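Local coordinates for putative cytoplasmic protein (Salmonella enterica subsp. enterica serovar Typhimurium, PDB 4J32), which probably cleaves peptidoglycan as a papain-like (NlpC/P60) amidase effector, Tae4, of the type VI secretion system and is held here by its immunity protein Tai4, at residues D108-N113 and P165-L170; I125-G130 and G138-W143. All coordinates share one frame; numbering follows the deposited sequence. Where two conformers were deposited one is given.

Interaction 1. Residues D108-N113 and P165-L170; sequences DLIVNN and PEVGTL
Ile110 and Val167 meet flank to flank on one face of the sheet, both pointing the same way. The touching atoms are Ile110 CG2 and Val167 CG1, 3.8 Å apart. In Ile110, CG1 lies beside the backbone N (chi1 -54°), which leaves CG2 to face Val167. Thr169, directly across from Ile110, adds its methyl CG2, 3.9 Å from Leu109 O. On the other face Leu109 and Leu170 approach through their CB atoms at 4.2 Å, and across from Val111 lies Gly168, so the Val111 side chain meets backbone there.

The strands run antiparallel, and two pairs of bonds fix the register, one joining Leu109 with Leu170 and one joining Val111 with Gly168; Gly168 N to Val111 O is 2.9 Å. At the start of 108-113 a classic beta bulge forms, because Leu170 O accepts two amides, Asp108 N at 2.8 Å and Leu109 N at 3.3 Å. The Asp108 carboxylate turns elsewhere, its OD1 bonding Ile172 N and forming a salt bridge with Arg16. At the far end Asn113 N reaches Glu166 O from above the carbonyl plane, and a water donates to both Asn113 OD1 and Pro165 O, 2.7 Å from each.

Strand 109-112 is an outer strand of the four-stranded sheet within this chain. Phe119 lies against Leu109 and Val111, while strand 124-131 flanks 164-172 on its other side, with Ile126 against Leu170 and Val128 against Pro165.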
ATOM      1  N   ASP A 108       8.230 -41.606  11.417  1.00 25.18           N
ATOM      2  CA  ASP A 108       9.283 -42.407  12.016  1.00 25.56           C
ATOM      3  C   ASP A 108       9.990 -41.725  13.173  1.00 25.23           C
ATOM      4  O   ASP A 108      10.527 -42.399  14.044  1.00 24.85           O
ATOM      5  CB  ASP A 108      10.269 -42.809  10.934  1.00 24.79           C
ATOM      6  CG  ASP A 108       9.621 -43.710   9.914  1.00 27.10           C
ATOM      7  OD1 ASP A 108       9.398 -43.249   8.780  1.00 25.79           O
ATOM      8  OD2 ASP A 108       9.249 -44.847  10.288  1.00 29.79           O
ATOM      9  N   LEU A 109      10.008 -40.396  13.146  1.00 24.46           N
ATOM     10  CA  LEU A 109      10.574 -39.567  14.226  1.00 25.75           C
ATOM     11  C   LEU A 109       9.684 -38.351  14.400  1.00 24.20           C
ATOM     12  O   LEU A 109       9.303 -37.695  13.408  1.00 22.62           O
ATOM     13  CB  LEU A 109      11.961 -39.038  13.834  1.00 26.63           C
ATOM     14  CG  LEU A 109      13.302 -39.448  14.412  1.00 31.61           C
ATOM     15  CD1 LEU A 109      14.401 -38.566  13.822  1.00 32.16           C
ATOM     16  CD2 LEU A 109      13.288 -39.381  15.961  1.00 32.46           C
ATOM     17  N   ILE A 110       9.340 -38.060  15.652  1.00 24.21           N
ATOM     18  CA  ILE A 110       8.699 -36.802  16.032  1.00 23.89           C
ATOM     19  C   ILE A 110       9.534 -36.200  17.156  1.00 24.16           C
ATOM     20  O   ILE A 110       9.770 -36.859  18.171  1.00 24.73           O
ATOM     21  CB  ILE A 110       7.233 -36.982  16.499  1.00 24.10           C
ATOM     22  CG1 ILE A 110       6.398 -37.731  15.431  1.00 25.14           C
ATOM     23  CG2 ILE A 110       6.602 -35.614  16.837  1.00 25.82           C
ATOM     24  CD1 ILE A 110       4.981 -38.132  15.935  1.00 25.99           C
ATOM     25  N   VAL A 111       9.977 -34.951  16.970  1.00 23.43           N
ATOM     26  CA  VAL A 111      10.904 -34.316  17.926  1.00 25.26           C
ATOM     27  C   VAL A 111      10.374 -32.947  18.357  1.00 25.31           C
ATOM     28  O   VAL A 111      10.184 -32.067  17.527  1.00 24.16           O
ATOM     29  CB  VAL A 111      12.355 -34.154  17.307  1.00 24.68           C
ATOM     30  CG1 VAL A 111      13.360 -33.654  18.351  1.00 27.53           C
ATOM     31  CG2 VAL A 111      12.842 -35.440  16.650  1.00 27.17           C
ATOM     32  N   ASN A 112      10.121 -32.784  19.657  1.00 26.71           N
ATOM     33  CA  ASN A 112       9.739 -31.485  20.226  1.00 28.63           C
ATOM     34  C   ASN A 112      10.971 -30.594  20.267  1.00 29.79           C
ATOM     35  O   ASN A 112      12.078 -31.067  20.598  1.00 29.81           O
ATOM     36  CB  ASN A 112       9.215 -31.690  21.665  1.00 30.82           C
ATOM     37  CG  ASN A 112       8.424 -30.504  22.172  1.00 34.90           C
ATOM     38  OD1 ASN A 112       7.825 -29.762  21.387  1.00 39.32           O
ATOM     39  ND2 ASN A 112       8.410 -30.325  23.474  1.00 40.99           N
ATOM     40  N   ASN A 113      10.793 -29.303  19.970  1.00 30.77           N
ATOM     41  CA  ASN A 113      11.905 -28.343  20.001  1.00 32.44           C
ATOM     42  C   ASN A 113      13.128 -28.867  19.261  1.00 32.02           C
ATOM     43  O   ASN A 113      14.213 -28.959  19.857  1.00 33.89           O
ATOM     44  CB  ASN A 113      12.263 -27.976  21.446  1.00 35.29           C
ATOM     45  CG  ASN A 113      11.067 -27.518  22.235  1.00 37.47           C
ATOM     46  OD1 ASN A 113      10.318 -26.651  21.795  1.00 39.80           O
ATOM     47  ND2 ASN A 113      10.851 -28.129  23.393  1.00 40.35           N
ATOM     48  N   PRO A 165      11.813 -23.488  15.599  1.00 30.93           N
ATOM     49  CA  PRO A 165      11.138 -24.777  15.407  1.00 29.11           C
ATOM     50  C   PRO A 165      10.496 -25.268  16.724  1.00 29.08           C
ATOM     51  O   PRO A 165      11.136 -25.227  17.781  1.00 30.43           O
ATOM     52  CB  PRO A 165      12.275 -25.729  14.980  1.00 29.37           C
ATOM     53  CG  PRO A 165      13.462 -24.843  14.674  1.00 30.72           C
ATOM     54  CD  PRO A 165      13.272 -23.566  15.395  1.00 31.60           C
ATOM     55  N   GLU A 166       9.231 -25.673  16.645  1.00 27.55           N
ATOM     56  CA  GLU A 166       8.499 -26.232  17.795  1.00 28.69           C
ATOM     57  C   GLU A 166       8.442 -27.765  17.707  1.00 26.99           C
ATOM     58  O   GLU A 166       8.659 -28.466  18.701  1.00 27.32           O
ATOM     59  CB  GLU A 166       7.063 -25.689  17.818  1.00 29.51           C
ATOM     60  CG  GLU A 166       6.920 -24.206  18.138  1.00 33.75           C
ATOM     61  CD  GLU A 166       5.726 -23.583  17.425  1.00 39.93           C
ATOM     62  OE1 GLU A 166       5.227 -24.164  16.409  1.00 42.59           O
ATOM     63  OE2 GLU A 166       5.320 -22.487  17.843  1.00 43.74           O
ATOM     64  N   VAL A 167       8.113 -28.273  16.514  1.00 25.64           N
ATOM     65  CA  VAL A 167       8.011 -29.727  16.284  0.50 25.01           C
ATOM     66  C   VAL A 167       8.599 -30.103  14.921  1.00 23.91           C
ATOM     67  O   VAL A 167       8.326 -29.441  13.912  1.00 23.31           O
ATOM     68  CB  VAL A 167       6.541 -30.253  16.331  0.50 25.37           C
ATOM     69  CG1 VAL A 167       6.518 -31.801  16.443  0.50 24.29           C
ATOM     70  CG2 VAL A 167       5.737 -29.627  17.454  0.50 26.63           C
ATOM     71  N   GLY A 168       9.407 -31.164  14.894  1.00 23.66           N
ATOM     72  CA  GLY A 168       9.952 -31.691  13.644  1.00 21.52           C
ATOM     73  C   GLY A 168       9.544 -33.140  13.483  1.00 21.49           C
ATOM     74  O   GLY A 168       9.613 -33.905  14.440  1.00 21.34           O
ATOM     75  N   THR A 169       9.139 -33.507  12.269  1.00 20.83           N
ATOM     76  CA  THR A 169       8.597 -34.830  11.974  1.00 21.60           C
ATOM     77  C   THR A 169       9.293 -35.357  10.723  1.00 20.37           C
ATOM     78  O   THR A 169       9.399 -34.642   9.721  1.00 20.84           O
ATOM     79  CB  THR A 169       7.070 -34.723  11.707  1.00 22.72           C
ATOM     80  OG1 THR A 169       6.429 -34.161  12.853  1.00 23.23           O
ATOM     81  CG2 THR A 169       6.425 -36.092  11.383  1.00 25.31           C
ATOM     82  N   LEU A 170       9.763 -36.601  10.789  1.00 20.54           N
ATOM     83  CA  LEU A 170      10.403 -37.233   9.650  1.00 20.75           C
ATOM     84  C   LEU A 170       9.662 -38.516   9.245  1.00 20.22           C
ATOM     85  O   LEU A 170       9.349 -39.370  10.092  1.00 20.47           O
ATOM     86  CB  LEU A 170      11.881 -37.528   9.969  1.00 21.12           C
ATOM     87  CG  LEU A 170      12.724 -38.140   8.822  1.00 21.05           C
ATOM     88  CD1 LEU A 170      13.130 -37.103   7.779  1.00 23.95           C
ATOM     89  CD2 LEU A 170      13.958 -38.849   9.387  1.00 23.58           C
TER
HETATM   90  O   HOH W   1      10.994 -24.427  20.395  1.00 37.06           O

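Interaction 2. Residues I125-G130 and G138-W143; sequences IIVVKG and GHVTLW
Trp143 meets Ile126 through its CB, 3.9 Å from Ile126 CG2, while the indole plane is carried away from strand 125-130 and NE1 at its edge bonds Phe119 O. The other flat group, the His139 imidazole, likewise stacks on nothing across the strands: NE2 at its edge bonds Asp150 OD2, and Ser72 of the immunity protein chain packs against the residue. The setting is an antiparallel beta hairpin of the papain-like fold, and a strand histidine paired with an acid is consistent with the active-site arrangement of NlpC/P60 peptidases.

On the His139 face, Ile126 and Thr141 stand side by side, their CG2 methyls 3.6 Å apart. Each has its other branch anti to the backbone N (Ile126 chi1 -168°, Thr141 chi1 -167°), which leaves the methyl wedged between N and carbonyl carbon and turned to its mate. Through the opposite face runs a buried apolar row. Val127 CG2 lies alongside Val140 CG1 at 3.7 Å, and Ile125 slants across Leu142, its CG1 3.7 Å from Leu142 CD2. Helix 93-103 closes over Val127 and Val140 with Ile97, and helix 19-28 brings Trp23 and Phe26 onto Leu142.

Four main-chain bonds join the strands, in reciprocal pairs between Ile126 and Thr141 and between Val128 and His139. At the hairpin's turn end, Gly138 lets the chains close in, its CA only 4.1 Å from Lys129 CA. Val128 O there receives His139 N at 2.9 Å while Gly138 CA sits 3.0 Å from the same oxygen.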
ATOM      1  N   ILE A 125      11.310 -37.389   4.166  1.00 19.50           N
ATOM      2  CA  ILE A 125      10.563 -36.145   4.082  1.00 18.82           C
ATOM      3  C   ILE A 125      10.480 -35.546   5.491  1.00 18.81           C
ATOM      4  O   ILE A 125      10.054 -36.228   6.430  1.00 19.63           O
ATOM      5  CB  ILE A 125       9.138 -36.397   3.537  1.00 18.92           C
ATOM      6  CG1 ILE A 125       9.191 -36.991   2.116  1.00 18.75           C
ATOM      7  CG2 ILE A 125       8.307 -35.100   3.588  1.00 18.72           C
ATOM      8  CD1 ILE A 125       7.845 -37.538   1.642  1.00 19.49           C
ATOM      9  N   ILE A 126      10.884 -34.285   5.628  1.00 18.99           N
ATOM     10  CA  ILE A 126      10.868 -33.610   6.921  1.00 20.20           C
ATOM     11  C   ILE A 126       9.864 -32.446   6.945  1.00 19.61           C
ATOM     12  O   ILE A 126       9.759 -31.667   5.990  1.00 17.48           O
ATOM     13  CB  ILE A 126      12.296 -33.143   7.355  1.00 21.36           C
ATOM     14  CG1 ILE A 126      12.314 -32.698   8.830  1.00 25.54           C
ATOM     15  CG2 ILE A 126      12.846 -32.044   6.425  1.00 21.69           C
ATOM     16  CD1 ILE A 126      13.669 -32.872   9.477  1.00 31.47           C
ATOM     17  N   VAL A 127       9.118 -32.354   8.041  1.00 19.39           N
ATOM     18  CA  VAL A 127       8.248 -31.220   8.292  1.00 20.63           C
ATOM     19  C   VAL A 127       8.717 -30.568   9.571  1.00 21.36           C
ATOM     20  O   VAL A 127       8.980 -31.259  10.556  1.00 20.80           O
ATOM     21  CB  VAL A 127       6.751 -31.658   8.457  1.00 20.47           C
ATOM     22  CG1 VAL A 127       5.872 -30.494   8.970  1.00 21.25           C
ATOM     23  CG2 VAL A 127       6.213 -32.188   7.121  1.00 21.68           C
ATOM     24  N   VAL A 128       8.858 -29.238   9.549  1.00 21.64           N
ATOM     25  CA  VAL A 128       9.104 -28.481  10.765  0.50 23.07           C
ATOM     26  C   VAL A 128       7.999 -27.435  10.910  1.00 23.67           C
ATOM     27  O   VAL A 128       7.718 -26.690   9.964  1.00 23.92           O
ATOM     28  CB  VAL A 128      10.508 -27.820  10.747  0.50 23.72           C
ATOM     29  CG1 VAL A 128      10.815 -27.156  12.071  0.50 23.91           C
ATOM     30  CG2 VAL A 128      11.601 -28.848  10.386  0.50 24.27           C
ATOM     31  N   LYS A 129       7.347 -27.417  12.063  1.00 24.61           N
ATOM     32  CA  LYS A 129       6.385 -26.372  12.378  1.00 25.00           C
ATOM     33  C   LYS A 129       7.007 -25.522  13.472  1.00 26.16           C
ATOM     34  O   LYS A 129       7.689 -26.034  14.376  1.00 25.55           O
ATOM     35  CB  LYS A 129       5.055 -26.952  12.853  1.00 26.83           C
ATOM     36  CG  LYS A 129       4.248 -27.684  11.758  1.00 28.73           C
ATOM     37  CD  LYS A 129       3.040 -28.368  12.416  1.00 35.13           C
ATOM     38  CE  LYS A 129       2.157 -29.139  11.416  1.00 35.74           C
ATOM     39  NZ  LYS A 129       1.611 -30.432  12.035  1.00 36.82           N
ATOM     40  N   GLY A 130       6.780 -24.219  13.405  1.00 25.28           N
ATOM     41  CA  GLY A 130       7.302 -23.345  14.439  1.00 27.07           C
ATOM     42  C   GLY A 130       6.774 -21.936  14.293  1.00 27.60           C
ATOM     43  O   GLY A 130       5.922 -21.660  13.428  1.00 27.90           O
ATOM     44  N   GLY A 138       5.267 -23.216   8.981  1.00 21.99           N
ATOM     45  CA  GLY A 138       6.286 -24.252   8.916  1.00 21.44           C
ATOM     46  C   GLY A 138       6.810 -24.454   7.524  1.00 20.38           C
ATOM     47  O   GLY A 138       6.587 -23.616   6.645  1.00 19.75           O
ATOM     48  N   HIS A 139       7.514 -25.569   7.337  1.00 19.37           N
ATOM     49  CA  HIS A 139       8.204 -25.847   6.077  1.00 19.14           C
ATOM     50  C   HIS A 139       8.191 -27.363   5.892  1.00 18.67           C
ATOM     51  O   HIS A 139       8.138 -28.110   6.883  1.00 19.35           O
ATOM     52  CB  HIS A 139       9.653 -25.342   6.134  1.00 19.88           C
ATOM     53  CG  HIS A 139      10.277 -25.165   4.783  1.00 22.17           C
ATOM     54  ND1 HIS A 139       9.879 -24.183   3.900  1.00 23.99           N
ATOM     55  CD2 HIS A 139      11.265 -25.854   4.161  1.00 20.91           C
ATOM     56  CE1 HIS A 139      10.599 -24.271   2.793  1.00 23.37           C
ATOM     57  NE2 HIS A 139      11.443 -25.284   2.925  1.00 23.21           N
ATOM     58  N   VAL A 140       8.199 -27.793   4.635  1.00 18.25           N
ATOM     59  CA  VAL A 140       8.243 -29.217   4.267  0.50 17.91           C
ATOM     60  C   VAL A 140       9.312 -29.356   3.199  1.00 18.39           C
ATOM     61  O   VAL A 140       9.297 -28.611   2.206  1.00 18.50           O
ATOM     62  CB  VAL A 140       6.939 -29.729   3.586  0.50 17.66           C
ATOM     63  CG1 VAL A 140       6.905 -31.282   3.577  0.50 14.94           C
ATOM     64  CG2 VAL A 140       5.693 -29.151   4.205  0.50 18.51           C
ATOM     65  N   THR A 141      10.239 -30.293   3.394  1.00 18.56           N
ATOM     66  CA  THR A 141      11.323 -30.491   2.419  1.00 18.87           C
ATOM     67  C   THR A 141      11.895 -31.919   2.531  1.00 18.84           C
ATOM     68  O   THR A 141      11.351 -32.742   3.266  1.00 18.66           O
ATOM     69  CB  THR A 141      12.433 -29.397   2.548  1.00 20.39           C
ATOM     70  OG1 THR A 141      13.309 -29.436   1.406  1.00 21.17           O
ATOM     71  CG2 THR A 141      13.212 -29.542   3.821  1.00 20.62           C
ATOM     72  N   LEU A 142      12.962 -32.205   1.785  1.00 18.78           N
ATOM     73  CA  LEU A 142      13.659 -33.477   1.937  1.00 18.45           C
ATOM     74  C   LEU A 142      14.909 -33.274   2.768  1.00 19.02           C
ATOM     75  O   LEU A 142      15.455 -32.168   2.843  1.00 19.23           O
ATOM     76  CB  LEU A 142      14.039 -34.075   0.569  1.00 18.81           C
ATOM     77  CG  LEU A 142      12.869 -34.304  -0.395  1.00 17.57           C
ATOM     78  CD1 LEU A 142      13.432 -34.913  -1.646  1.00 17.17           C
ATOM     79  CD2 LEU A 142      11.830 -35.230   0.214  1.00 18.19           C
ATOM     80  N   TRP A 143      15.337 -34.358   3.401  1.00 18.67           N
ATOM     81  CA  TRP A 143      16.458 -34.362   4.322  1.00 20.41           C
ATOM     82  C   TRP A 143      17.260 -35.620   4.038  1.00 21.00           C
ATOM     83  O   TRP A 143      16.696 -36.729   4.000  1.00 20.70           O
ATOM     84  CB  TRP A 143      15.906 -34.338   5.770  1.00 19.80           C
ATOM     85  CG  TRP A 143      16.904 -34.627   6.846  1.00 21.57           C
ATOM     86  CD1 TRP A 143      17.084 -35.821   7.501  1.00 21.89           C
ATOM     87  CD2 TRP A 143      17.861 -33.718   7.403  1.00 21.83           C
ATOM     88  NE1 TRP A 143      18.092 -35.697   8.443  1.00 23.11           N
ATOM     89  CE2 TRP A 143      18.579 -34.419   8.401  1.00 24.50           C
ATOM     90  CE3 TRP A 143      18.164 -32.367   7.173  1.00 23.91           C
ATOM     91  CZ2 TRP A 143      19.597 -33.820   9.153  1.00 25.15           C
ATOM     92  CZ3 TRP A 143      19.175 -31.775   7.921  1.00 25.33           C
ATOM     93  CH2 TRP A 143      19.872 -32.502   8.902  1.00 26.90           C
TER

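Overall arrangement
Following the chain from the N terminus, helices 19-28 and 93-103 come before strand 109-112, the first half of interaction 1. The chain then passes into strand 124-131, turns, and returns as 138-143, so interaction 2 closes a short hairpin. Only after a further excursion, partly unmodelled, does 165-170 come back to pair with 108-113. Interaction 1 therefore closes the long loop that contains the whole hairpin; the two contacts nest without crossing. In the sheet, 164-172 slots between 109-112 and 124-131, and bonds such as Thr169 N to Val127 O link the interactions directly. Interaction 1 lies at the surface, where 109-112 is an outermost strand in this chain; interaction 2 is buried against those helices.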